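Local coordinates for lipolytic protein G-D-S-L family (PDB 4RW0) that probably hydrolyses ester bonds of lipid or other acylated substrates with an SGNH-hydrolase fold, at residues I70-G75 with V93-L98; Q112-M117 with E151-G156. All coordinates share one frame; numbering follows the deposited sequence.

Contact 1. Residues I70-G75 with V93-L98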
ATOM      1  N   ILE A  70      -6.427   8.428   3.830  1.00 19.28           N
ATOM      2  CA  ILE A  70      -5.352   7.687   4.458  1.00 19.50           C
ATOM      3  C   ILE A  70      -5.155   6.411   3.669  1.00 20.18           C
ATOM      4  O   ILE A  70      -6.016   5.526   3.638  1.00 21.46           O
ATOM      5  CB  ILE A  70      -5.627   7.383   5.919  1.00 21.23           C
ATOM      6  CG1 ILE A  70      -5.889   8.656   6.657  1.00 22.15           C
ATOM      7  CG2 ILE A  70      -4.496   6.590   6.567  1.00 21.45           C
ATOM      8  CD1 ILE A  70      -6.520   8.481   7.977  1.00 24.46           C
ATOM      9  N   PHE A  71      -3.987   6.297   3.034  1.00 17.72           N
ATOM     10  CA  PHE A  71      -3.645   5.084   2.322  1.00 17.98           C
ATOM     11  C   PHE A  71      -2.881   4.109   3.234  1.00 16.55           C
ATOM     12  O   PHE A  71      -2.019   4.551   3.942  1.00 20.61           O
ATOM     13  CB  PHE A  71      -2.761   5.460   1.102  1.00 18.76           C
ATOM     14  CG  PHE A  71      -2.112   4.236   0.445  1.00 20.54           C
ATOM     15  CD1 PHE A  71      -2.806   3.524  -0.538  1.00 19.57           C
ATOM     16  CD2 PHE A  71      -0.924   3.719   0.896  1.00 20.44           C
ATOM     17  CE1 PHE A  71      -2.271   2.416  -1.112  1.00 18.42           C
ATOM     18  CE2 PHE A  71      -0.385   2.562   0.307  1.00 19.78           C
ATOM     19  CZ  PHE A  71      -1.096   1.904  -0.684  1.00 19.72           C
ATOM     20  N   LEU A  72      -3.196   2.824   3.238  1.00 17.53           N
ATOM     21  CA  LEU A  72      -2.530   1.823   4.028  1.00 21.42           C
ATOM     22  C   LEU A  72      -2.199   0.612   3.132  1.00 21.15           C
ATOM     23  O   LEU A  72      -3.024   0.114   2.365  1.00 22.08           O
ATOM     24  CB  LEU A  72      -3.470   1.222   5.091  1.00 25.33           C
ATOM     25  CG  LEU A  72      -4.196   2.192   5.930  1.00 31.54           C
ATOM     26  CD1 LEU A  72      -5.151   1.453   6.840  1.00 30.18           C
ATOM     27  CD2 LEU A  72      -3.123   2.925   6.712  1.00 33.29           C
HETATM   28  N   MSE A  73      -1.038   0.071   3.343  1.00 20.30           N
HETATM   29  CA  MSE A  73      -0.667  -1.191   2.698  1.00 19.57           C
HETATM   30  C   MSE A  73       0.476  -1.829   3.430  1.00 20.68           C
HETATM   31  O   MSE A  73       1.545  -1.178   3.638  1.00 20.49           O
HETATM   32  CB  MSE A  73      -0.284  -0.904   1.209  1.00 20.86           C
HETATM   33  CG  MSE A  73       0.180  -2.184   0.597  1.00 21.80           C
HETATM   34 SE   MSE A  73       0.567  -1.928  -1.375  1.00 24.75          SE
HETATM   35  CE  MSE A  73       2.102  -0.647  -1.357  1.00 22.19           C
ATOM     36  N   CYS A  74       0.365  -3.108   3.827  1.00 21.13           N
ATOM     37  CA  CYS A  74       1.453  -3.744   4.564  1.00 23.55           C
ATOM     38  C   CYS A  74       1.268  -5.271   4.615  1.00 25.36           C
ATOM     39  O   CYS A  74       0.252  -5.791   4.199  1.00 24.77           O
ATOM     40  CB  CYS A  74       1.492  -3.167   5.994  1.00 27.70           C
ATOM     41  SG  CYS A  74       3.136  -3.113   6.726  1.00 32.25           S
ATOM     42  N   GLY A  75       2.256  -5.980   5.117  1.00 24.81           N
ATOM     43  CA  GLY A  75       2.111  -7.410   5.387  1.00 25.38           C
ATOM     44  C   GLY A  75       3.141  -8.277   4.780  1.00 27.10           C
ATOM     45  O   GLY A  75       3.416  -9.371   5.279  1.00 29.27           O
ATOM     46  N   VAL A  93      -7.161  -5.245   9.183  1.00 23.59           N
ATOM     47  CA  VAL A  93      -8.469  -4.706   9.557  1.00 23.52           C
ATOM     48  C   VAL A  93      -8.439  -3.761  10.764  1.00 23.52           C
ATOM     49  O   VAL A  93      -9.060  -2.680  10.734  1.00 24.72           O
ATOM     50  CB  VAL A  93      -9.483  -5.863   9.817  1.00 27.04           C
ATOM     51  CG1 VAL A  93     -10.732  -5.300  10.409  1.00 28.27           C
ATOM     52  CG2 VAL A  93      -9.774  -6.616   8.526  1.00 29.63           C
ATOM     53  N   LYS A  94      -7.652  -4.102  11.777  1.00 27.11           N
ATOM     54  CA  LYS A  94      -7.436  -3.223  12.923  1.00 30.33           C
ATOM     55  C   LYS A  94      -6.853  -1.886  12.514  1.00 26.67           C
ATOM     56  O   LYS A  94      -7.327  -0.816  12.878  1.00 27.94           O
ATOM     57  CB  LYS A  94      -6.491  -3.903  13.894  1.00 33.16           C
ATOM     58  CG  LYS A  94      -7.263  -4.774  14.857  1.00 45.85           C
ATOM     59  CD  LYS A  94      -6.438  -5.883  15.528  1.00 57.42           C
ATOM     60  CE  LYS A  94      -5.240  -5.421  16.347  1.00 63.86           C
ATOM     61  NZ  LYS A  94      -4.587  -6.587  17.018  1.00 68.06           N
ATOM     62  N   ALA A  95      -5.885  -1.950  11.631  1.00 24.97           N
ATOM     63  CA  ALA A  95      -5.322  -0.715  11.079  1.00 22.40           C
ATOM     64  C   ALA A  95      -6.350   0.108  10.339  1.00 22.10           C
ATOM     65  O   ALA A  95      -6.392   1.346  10.510  1.00 25.13           O
ATOM     66  CB  ALA A  95      -4.135  -1.053  10.200  1.00 22.95           C
ATOM     67  N   ILE A  96      -7.198  -0.566   9.556  1.00 23.02           N
ATOM     68  CA  ILE A  96      -8.188   0.107   8.759  1.00 23.05           C
ATOM     69  C   ILE A  96      -9.238   0.766   9.637  1.00 25.50           C
ATOM     70  O   ILE A  96      -9.657   1.909   9.390  1.00 25.65           O
ATOM     71  CB  ILE A  96      -8.854  -0.883   7.760  1.00 25.80           C
ATOM     72  CG1 ILE A  96      -7.871  -1.387   6.690  1.00 26.77           C
ATOM     73  CG2 ILE A  96     -10.087  -0.277   7.120  1.00 25.27           C
ATOM     74  CD1 ILE A  96      -8.316  -2.661   5.978  1.00 28.12           C
ATOM     75  N   GLU A  97      -9.629   0.073  10.699  1.00 29.45           N
ATOM     76  CA  GLU A  97     -10.643   0.645  11.685  1.00 28.36           C
ATOM     77  C   GLU A  97     -10.073   1.831  12.416  1.00 25.52           C
ATOM     78  O   GLU A  97     -10.730   2.875  12.534  1.00 27.66           O
ATOM     79  CB  GLU A  97     -11.067  -0.422  12.669  1.00 31.69           C
ATOM     80  CG  GLU A  97     -11.828  -1.550  11.992  1.00 35.87           C
ATOM     81  CD  GLU A  97     -12.116  -2.760  12.908  1.00 44.76           C
ATOM     82  OE1 GLU A  97     -11.473  -2.937  13.995  1.00 44.29           O
ATOM     83  OE2 GLU A  97     -12.999  -3.555  12.495  1.00 47.81           O
ATOM     84  N   LEU A  98      -8.804   1.731  12.803  1.00 24.68           N
ATOM     85  CA  LEU A  98      -8.144   2.866  13.429  1.00 24.62           C
ATOM     86  C   LEU A  98      -8.030   4.049  12.503  1.00 25.89           C
ATOM     87  O   LEU A  98      -8.486   5.153  12.819  1.00 22.58           O
ATOM     88  CB  LEU A  98      -6.777   2.437  13.964  1.00 27.69           C
ATOM     89  CG  LEU A  98      -5.915   3.577  14.504  1.00 32.37           C
ATOM     90  CD1 LEU A  98      -6.620   4.246  15.705  1.00 37.00           C
ATOM     91  CD2 LEU A  98      -4.501   3.076  14.826  1.00 31.60           C
TER
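Leu72 lays its CD1 methyl against one turn of the helix, over the backbone and side chains of Ala95 and Ile96. CD1 sits 3.8 Å from Ile96 CA and 3.9 Å from Ala95 O. Both are plain van der Waals contacts. The same methyl meets Ile96 CG1 at 3.9 Å, at the start of the longer branch of that side chain, and Ala95 CB at 4.3 Å. One branch of one leucine therefore carries the whole contact. Its torsions explain the reach: CG stands anti to the carbonyl carbon, and CD1 then continues anti to CA (chi2 176°), which extends this branch outward from the strand. Ala95 is small and points its methyl toward the sheet. Helix and strand can approach closely here, with Leu72 CA and Ile96 CA 7.6 Å apart. All three touching residues are buried. The side-chain contacts are apolar, though the methyl also rests against the Ala95 carbonyl.

The rest of the core closes round it. Ile55 of helix 48-59 also packs on Leu72, and Tyr134 of helix 120-138 packs on Ile96. Phe71 belongs to the other face of the sheet, where its ring meets Trp25 edge-to-face. Strand 69-73 is central in the parallel sheet, and Leu72 bonds through its backbone to Ile106 of strand 104-108. Helix 85-100 links these two neighbours, so Leu72 under Ala95 and Ile96 is the inner packing of a beta-alpha-beta crossover in the alpha/beta/alpha sandwich of SGNH hydrolases.

Contact 2. Residues Q112-M117 with E151-G156; sequences QIDSDM and EADQIG
Asp153 reaches from the last turn of its helix toward Gln112 and Asp114, and water fills the join. Its CB points at the loop, and the side chain also touches Val159. CG stands anti to the backbone N (chi1 174°), which carries the carboxylate out from the helix. At the tip, OD1 binds a water that also bonds Asp114 OD2, each at 2.7 Å. OD2 shares a second water with Asp114 OD1 and a third with Gln112 NE2. Direct approach stays long: Asp153 OD2 is 4.0 Å from Gln112 NE2 and 4.1 Å from Asp114 OD1. The two carboxylate planes stand 86° apart. Such close acids may raise each other's proton affinity.

Gln112 NE2 gives the acids a neutral N-H donor. It makes a bent bond (141°) of 3.0 Å to Asp114 OD1, arriving from above the carboxylate plane, and another to the water on Asp153. Tyr146 and Phe150 pack on the Gln112 side chain. With an alanine here, Asp114 OD1 and the water bridging to Asp153 would probably lose their amide donor.

Glu163 bonds Ser115 OG and the Asp114 backbone. It lies in the loop before helix 168-182, the region where SGNH enzymes usually keep a catalytic acid and histidine. The contact is a water-bridged join between a type I turn, Ile113 to Asp116, and a helix end closed by a Schellman motif at Gly156.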
ATOM      1  N   GLN A 112       3.382  -9.260  -5.381  1.00 25.93           N
ATOM      2  CA  GLN A 112       3.744 -10.654  -5.203  1.00 24.20           C
ATOM      3  C   GLN A 112       5.082 -10.913  -4.559  1.00 23.57           C
ATOM      4  O   GLN A 112       6.005 -10.114  -4.643  1.00 24.79           O
ATOM      5  CB  GLN A 112       3.685 -11.365  -6.569  1.00 25.59           C
ATOM      6  CG  GLN A 112       4.896 -11.081  -7.456  1.00 22.60           C
ATOM      7  CD  GLN A 112       4.537 -11.186  -8.947  1.00 25.71           C
ATOM      8  OE1 GLN A 112       3.638 -10.500  -9.437  1.00 27.33           O
ATOM      9  NE2 GLN A 112       5.275 -12.006  -9.672  1.00 27.58           N
ATOM     10  N   ILE A 113       5.190 -12.070  -3.936  1.00 23.21           N
ATOM     11  CA  ILE A 113       6.455 -12.567  -3.426  1.00 25.66           C
ATOM     12  C   ILE A 113       7.042 -13.443  -4.560  1.00 26.74           C
ATOM     13  O   ILE A 113       6.696 -14.638  -4.710  1.00 29.35           O
ATOM     14  CB  ILE A 113       6.266 -13.305  -2.070  1.00 25.53           C
ATOM     15  CG1 ILE A 113       5.748 -12.277  -1.028  1.00 26.36           C
ATOM     16  CG2 ILE A 113       7.614 -13.885  -1.611  1.00 29.65           C
ATOM     17  CD1 ILE A 113       5.724 -12.762   0.365  1.00 30.31           C
ATOM     18  N   ASP A 114       7.902 -12.807  -5.358  1.00 29.38           N
ATOM     19  CA  ASP A 114       8.388 -13.347  -6.637  1.00 29.63           C
ATOM     20  C   ASP A 114       9.383 -14.479  -6.462  1.00 29.07           C
ATOM     21  O   ASP A 114       9.651 -15.205  -7.372  1.00 32.30           O
ATOM     22  CB  ASP A 114       9.053 -12.240  -7.495  1.00 28.68           C
ATOM     23  CG  ASP A 114       9.089 -12.600  -9.005  1.00 33.61           C
ATOM     24  OD1 ASP A 114       8.047 -13.112  -9.495  1.00 34.46           O
ATOM     25  OD2 ASP A 114      10.132 -12.360  -9.696  1.00 37.94           O
ATOM     26  N   SER A 115       9.964 -14.616  -5.295  1.00 27.13           N
ATOM     27  CA  SER A 115      10.847 -15.726  -5.016  1.00 29.42           C
ATOM     28  C   SER A 115      10.129 -17.024  -4.660  1.00 31.17           C
ATOM     29  O   SER A 115      10.807 -17.998  -4.456  1.00 33.55           O
ATOM     30  CB  SER A 115      11.699 -15.382  -3.771  1.00 30.76           C
ATOM     31  OG  SER A 115      10.794 -15.018  -2.735  1.00 33.42           O
ATOM     32  N   ASP A 116       8.815 -17.009  -4.443  1.00 33.02           N
ATOM     33  CA  ASP A 116       8.100 -18.199  -3.962  1.00 35.20           C
ATOM     34  C   ASP A 116       6.642 -18.177  -4.424  1.00 32.90           C
ATOM     35  O   ASP A 116       5.692 -18.085  -3.623  1.00 29.92           O
ATOM     36  CB  ASP A 116       8.198 -18.268  -2.416  1.00 39.47           C
ATOM     37  CG  ASP A 116       7.824 -19.649  -1.855  1.00 43.23           C
ATOM     38  OD1 ASP A 116       7.810 -20.638  -2.606  1.00 41.96           O
ATOM     39  OD2 ASP A 116       7.519 -19.724  -0.663  1.00 39.29           O
HETATM   40  N   MSE A 117       6.463 -18.223  -5.738  1.00 31.31           N
HETATM   41  CA  MSE A 117       5.157 -18.058  -6.306  1.00 31.98           C
HETATM   42  C   MSE A 117       4.216 -19.223  -5.965  1.00 34.63           C
HETATM   43  O   MSE A 117       3.000 -19.063  -6.079  1.00 34.88           O
HETATM   44  CB  MSE A 117       5.275 -17.782  -7.806  1.00 34.16           C
HETATM   45  CG  MSE A 117       5.962 -16.410  -8.106  1.00 34.27           C
HETATM   46 SE   MSE A 117       4.871 -14.931  -7.349  1.00 29.91          SE
HETATM   47  CE  MSE A 117       3.473 -14.754  -8.689  1.00 32.04           C
ATOM     48  N   GLU A 151       0.814  -9.093 -13.957  1.00 24.07           N
ATOM     49  CA  GLU A 151       0.577  -9.106 -15.437  1.00 28.70           C
ATOM     50  C   GLU A 151       1.752  -8.591 -16.228  1.00 30.16           C
ATOM     51  O   GLU A 151       2.156  -9.172 -17.250  1.00 27.25           O
ATOM     52  CB  GLU A 151      -0.682  -8.333 -15.772  1.00 31.00           C
ATOM     53  CG  GLU A 151      -1.906  -9.087 -15.274  1.00 34.10           C
ATOM     54  CD  GLU A 151      -3.234  -8.415 -15.565  1.00 38.70           C
ATOM     55  OE1 GLU A 151      -3.282  -7.251 -16.027  1.00 46.10           O
ATOM     56  OE2 GLU A 151      -4.267  -9.069 -15.294  1.00 40.31           O
ATOM     57  N   ALA A 152       2.383  -7.546 -15.723  1.00 24.47           N
ATOM     58  CA  ALA A 152       3.504  -6.980 -16.416  1.00 22.45           C
ATOM     59  C   ALA A 152       4.653  -7.928 -16.390  1.00 24.48           C
ATOM     60  O   ALA A 152       5.373  -8.164 -17.424  1.00 26.67           O
ATOM     61  CB  ALA A 152       3.906  -5.656 -15.745  1.00 25.05           C
ATOM     62  N   ASP A 153       4.935  -8.484 -15.214  1.00 23.88           N
ATOM     63  CA  ASP A 153       6.072  -9.416 -15.114  1.00 26.77           C
ATOM     64  C   ASP A 153       5.818 -10.713 -15.965  1.00 28.14           C
ATOM     65  O   ASP A 153       6.746 -11.269 -16.596  1.00 27.09           O
ATOM     66  CB  ASP A 153       6.323  -9.784 -13.666  1.00 30.11           C
ATOM     67  CG  ASP A 153       7.343 -10.822 -13.504  1.00 31.08           C
ATOM     68  OD1 ASP A 153       8.581 -10.483 -13.475  1.00 32.77           O
ATOM     69  OD2 ASP A 153       6.859 -11.978 -13.297  1.00 34.63           O
ATOM     70  N   GLN A 154       4.582 -11.137 -15.985  1.00 30.00           N
ATOM     71  CA  GLN A 154       4.217 -12.375 -16.654  1.00 32.17           C
ATOM     72  C   GLN A 154       4.471 -12.274 -18.139  1.00 36.99           C
ATOM     73  O   GLN A 154       4.859 -13.226 -18.723  1.00 35.34           O
ATOM     74  CB  GLN A 154       2.773 -12.645 -16.413  1.00 36.37           C
ATOM     75  CG  GLN A 154       2.198 -13.785 -17.226  1.00 45.68           C
ATOM     76  CD  GLN A 154       0.786 -14.117 -16.752  1.00 46.57           C
ATOM     77  OE1 GLN A 154      -0.188 -13.341 -16.940  1.00 50.40           O
ATOM     78  NE2 GLN A 154       0.684 -15.232 -16.065  1.00 46.36           N
ATOM     79  N   ILE A 155       4.307 -11.100 -18.729  1.00 34.61           N
ATOM     80  CA  ILE A 155       4.546 -10.904 -20.131  1.00 33.62           C
ATOM     81  C   ILE A 155       5.968 -10.525 -20.474  1.00 32.09           C
ATOM     82  O   ILE A 155       6.298 -10.285 -21.628  1.00 34.02           O
ATOM     83  CB  ILE A 155       3.554  -9.837 -20.612  1.00 38.39           C
ATOM     84  CG1 ILE A 155       3.112 -10.137 -22.025  1.00 41.17           C
ATOM     85  CG2 ILE A 155       4.127  -8.432 -20.524  1.00 36.18           C
ATOM     86  CD1 ILE A 155       2.002  -9.213 -22.469  1.00 42.40           C
ATOM     87  N   GLY A 156       6.822 -10.394 -19.474  1.00 31.08           N
ATOM     88  CA  GLY A 156       8.228 -10.123 -19.729  1.00 28.28           C
ATOM     89  C   GLY A 156       8.705  -8.721 -19.410  1.00 27.90           C
ATOM     90  O   GLY A 156       9.866  -8.426 -19.582  1.00 29.73           O
TER
HETATM   91  O   HOH W   1       4.475 -12.536 -12.764  1.00 29.21           O
HETATM   92  O   HOH W   2      10.399 -12.189 -12.348  1.00 39.34           O
HETATM   93  O   HOH W   3       7.597 -14.201 -11.862  1.00 42.66           O

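From the N terminus, the chain reaches contact 1 first. Strand 69-73 leads through helix 76-80 into helix 85-100, and contact 1 closes that loop by bringing the helix back over the strand. The chain then runs along strand 104-108 into the loop 112-117. Contact 2 closes a longer loop through helix 120-138, strand 141-143 and helix 145-154. The two loops follow in series and neither nests nor crosses. The centres of contact 1 and contact 2 lie about 25 Å apart, on opposite sides of the chain's centre. The nearest atoms of contact 1 and contact 2 are about 6 Å apart. Contact 1 ties a helix to the middle of the sheet, while contact 2 joins two peripheral parts of the fold.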